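Local coordinates for wsv230 (Shrimp white spot syndrome virus, PDB 2GJ2), which is a nonstructural viral protein with a ferredoxin fold that binds cadmium ions at specific metal sites, its precise role being unsettled, at residues A[22-25]-A[26-30]. Numbering follows the deposited sequence.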
ATOM      1  N   ARG A  22      11.333 -13.504  -9.767  1.00 50.64           N
ATOM      2  CA  ARG A  22      10.182 -14.103  -9.105  1.00 51.69           C
ATOM      3  C   ARG A  22       9.789 -13.378  -7.802  1.00 50.89           C
ATOM      4  O   ARG A  22       8.990 -13.908  -7.011  1.00 50.05           O
ATOM      5  CB  ARG A  22      10.492 -15.575  -8.815  1.00104.93           C
ATOM      6  CG  ARG A  22       9.316 -16.376  -8.282  1.00111.66           C
ATOM      7  CD  ARG A  22       9.712 -17.794  -7.877  1.00115.27           C
ATOM      8  NE  ARG A  22       8.564 -18.546  -7.372  1.00117.61           N
ATOM      9  CZ  ARG A  22       8.630 -19.773  -6.870  1.00119.06           C
ATOM     10  NH1 ARG A  22       9.794 -20.403  -6.797  1.00119.62           N
ATOM     11  NH2 ARG A  22       7.527 -20.369  -6.438  1.00119.65           N
ATOM     12  N   TYR A  23      10.332 -12.177  -7.576  1.00 46.46           N
ATOM     13  CA  TYR A  23      10.031 -11.424  -6.348  1.00 45.93           C
ATOM     14  C   TYR A  23       8.553 -11.137  -6.272  1.00 46.36           C
ATOM     15  O   TYR A  23       7.919 -11.322  -5.225  1.00 45.03           O
ATOM     16  CB  TYR A  23      10.771 -10.091  -6.318  1.00 50.13           C
ATOM     17  CG  TYR A  23      12.199 -10.115  -5.830  1.00 49.95           C
ATOM     18  CD1 TYR A  23      13.012 -11.233  -6.013  1.00 49.68           C
ATOM     19  CD2 TYR A  23      12.764  -8.979  -5.260  1.00 49.75           C
ATOM     20  CE1 TYR A  23      14.349 -11.216  -5.647  1.00 49.92           C
ATOM     21  CE2 TYR A  23      14.090  -8.947  -4.891  1.00 50.31           C
ATOM     22  CZ  TYR A  23      14.889 -10.068  -5.088  1.00 49.97           C
ATOM     23  OH  TYR A  23      16.225 -10.027  -4.739  1.00 47.76           O
ATOM     24  N   GLU A  24       7.997 -10.678  -7.390  1.00 56.56           N
ATOM     25  CA  GLU A  24       6.584 -10.367  -7.425  1.00 58.83           C
ATOM     26  C   GLU A  24       5.708 -11.568  -7.089  1.00 58.65           C
ATOM     27  O   GLU A  24       4.916 -11.496  -6.147  1.00 59.04           O
ATOM     28  CB  GLU A  24       6.168  -9.802  -8.777  1.00 67.60           C
ATOM     29  CG  GLU A  24       4.664  -9.733  -8.887  1.00 71.29           C
ATOM     30  CD  GLU A  24       4.185  -8.964 -10.081  1.00 73.61           C
ATOM     31  OE1 GLU A  24       4.745  -9.161 -11.187  1.00 74.65           O
ATOM     32  OE2 GLU A  24       3.235  -8.174  -9.905  1.00 73.93           O
ATOM     33  N   GLU A  25       5.837 -12.673  -7.824  1.00 57.13           N
ATOM     34  CA  GLU A  25       4.968 -13.800  -7.504  1.00 57.18           C
ATOM     35  C   GLU A  25       5.219 -14.480  -6.156  1.00 55.16           C
ATOM     36  O   GLU A  25       4.267 -14.968  -5.535  1.00 55.85           O
ATOM     37  CB  GLU A  25       4.927 -14.831  -8.644  1.00 89.97           C
ATOM     38  CG  GLU A  25       6.161 -15.664  -8.891  1.00 94.61           C
ATOM     39  CD  GLU A  25       5.815 -17.003  -9.545  1.00 97.80           C
ATOM     40  OE1 GLU A  25       5.365 -17.922  -8.819  1.00 99.53           O
ATOM     41  OE2 GLU A  25       5.975 -17.137 -10.780  1.00 98.53           O
ATOM     42  N   VAL A  26       6.458 -14.507  -5.666  1.00 52.64           N
ATOM     43  CA  VAL A  26       6.680 -15.140  -4.363  1.00 51.47           C
ATOM     44  C   VAL A  26       6.094 -14.296  -3.224  1.00 49.95           C
ATOM     45  O   VAL A  26       5.579 -14.844  -2.240  1.00 48.72           O
ATOM     46  CB  VAL A  26       8.181 -15.392  -4.045  1.00 54.61           C
ATOM     47  CG1 VAL A  26       8.728 -16.521  -4.886  1.00 55.20           C
ATOM     48  CG2 VAL A  26       8.967 -14.165  -4.311  1.00 56.95           C
ATOM     49  N   MET A  27       6.153 -12.970  -3.343  1.00 46.68           N
ATOM     50  CA  MET A  27       5.623 -12.153  -2.261  1.00 46.12           C
ATOM     51  C   MET A  27       4.111 -12.208  -2.204  1.00 47.32           C
ATOM     52  O   MET A  27       3.533 -12.182  -1.121  1.00 47.00           O
ATOM     53  CB  MET A  27       6.099 -10.712  -2.372  1.00 48.32           C
ATOM     54  CG  MET A  27       7.574 -10.566  -2.083  1.00 46.28           C
ATOM     55  SD  MET A  27       8.132 -11.442  -0.585  1.00 44.27           S
ATOM     56  CE  MET A  27       7.002 -10.830   0.637  1.00 43.35           C
ATOM     57  N   LYS A  28       3.467 -12.337  -3.359  1.00 61.03           N
ATOM     58  CA  LYS A  28       2.008 -12.403  -3.386  1.00 63.13           C
ATOM     59  C   LYS A  28       1.404 -13.712  -2.862  1.00 62.86           C
ATOM     60  O   LYS A  28       0.201 -13.909  -2.939  1.00 63.01           O
ATOM     61  CB  LYS A  28       1.492 -12.110  -4.795  1.00 59.53           C
ATOM     62  CG  LYS A  28       1.313 -10.624  -5.046  1.00 61.04           C
ATOM     63  CD  LYS A  28       1.875 -10.202  -6.395  1.00 63.02           C
ATOM     64  CE  LYS A  28       1.178 -10.906  -7.538  1.00 63.61           C
ATOM     65  NZ  LYS A  28       1.736 -10.437  -8.833  1.00 66.83           N
ATOM     66  N   THR A  29       2.223 -14.606  -2.323  1.00 54.42           N
ATOM     67  CA  THR A  29       1.668 -15.840  -1.792  1.00 55.10           C
ATOM     68  C   THR A  29       1.567 -15.701  -0.282  1.00 56.07           C
ATOM     69  O   THR A  29       1.078 -16.590   0.401  1.00 57.22           O
ATOM     70  CB  THR A  29       2.517 -17.090  -2.145  1.00 50.32           C
ATOM     71  OG1 THR A  29       3.730 -17.076  -1.393  1.00 51.03           O
ATOM     72  CG2 THR A  29       2.863 -17.110  -3.633  1.00 50.50           C
ATOM     73  N   PHE A  30       2.037 -14.584   0.253  1.00 66.44           N
ATOM     74  CA  PHE A  30       1.929 -14.390   1.687  1.00 66.19           C
ATOM     75  C   PHE A  30       0.612 -13.673   1.958  1.00 66.13           C
ATOM     76  O   PHE A  30       0.234 -12.747   1.240  1.00 65.97           O
ATOM     77  CB  PHE A  30       3.113 -13.584   2.228  1.00 52.48           C
ATOM     78  CG  PHE A  30       4.419 -14.345   2.235  1.00 51.58           C
ATOM     79  CD1 PHE A  30       5.244 -14.361   1.113  1.00 51.73           C
ATOM     80  CD2 PHE A  30       4.830 -15.031   3.373  1.00 50.96           C
ATOM     81  CE1 PHE A  30       6.462 -15.045   1.133  1.00 51.26           C
ATOM     82  CE2 PHE A  30       6.038 -15.717   3.401  1.00 50.01           C
ATOM     83  CZ  PHE A  30       6.856 -15.723   2.277  1.00 50.34           C
TER
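Glu24 and Lys28, one helical turn apart, meet on the exposed side of the short helix 23-27 in a salt bridge, with Lys28 NZ 2.9 Å from Glu24 OE2; as a hydrogen bond it is weak. The two chains approach at a slant. Glu24 has CG anti to the backbone N (chi1 169°), which sends the extended chain outward, whereas Lys28 is bent at chi2 and chi3, folding its aliphatic part back over the helix: CD lies 3.3 Å from Glu24 O. NZ comes over one face of the Glu24 carboxylate, well out of its plane and close against CG, rather than meeting OE2 from the rim, consistent with the weak bond.

On another flank, Arg22, the N-cap residue, reaches across Val26 at about a right angle. Its chain is straight from CG to NE, and Val26 CG1 sits over one face of the guanidinium, 3.2 Å from Arg22 NE. The same NE forms a longer salt bridge with Glu25 OE1 at 3.6 Å.

Successive i to i+4 backbone bonds set this spacing; one joins Met27 N to Tyr23 O at 3.1 Å, with an N-H...O angle of 155°. Lys28 is the first residue to leave helical geometry, and a type I turn from Met27 to Phe30 overlaps the helix end, closed by Phe30 N to Met27 O. Thr29, in the turn, reaches back to the helix, where its OG1 donates to Val26 O over 3.0 Å.

Tyr23 and Met27 point into the protein from a different side. Met27 packs on Phe13, Leu15, Val33, Val36 and Leu65, while Tyr23 touches Leu15 and Thr69 and hydrogen-bonds through OH to Asp71. Helix 23-27 thus packs against the four-stranded antiparallel sheet of the ferredoxin fold through strands 13-16 and 33-38, beside helix 62-69.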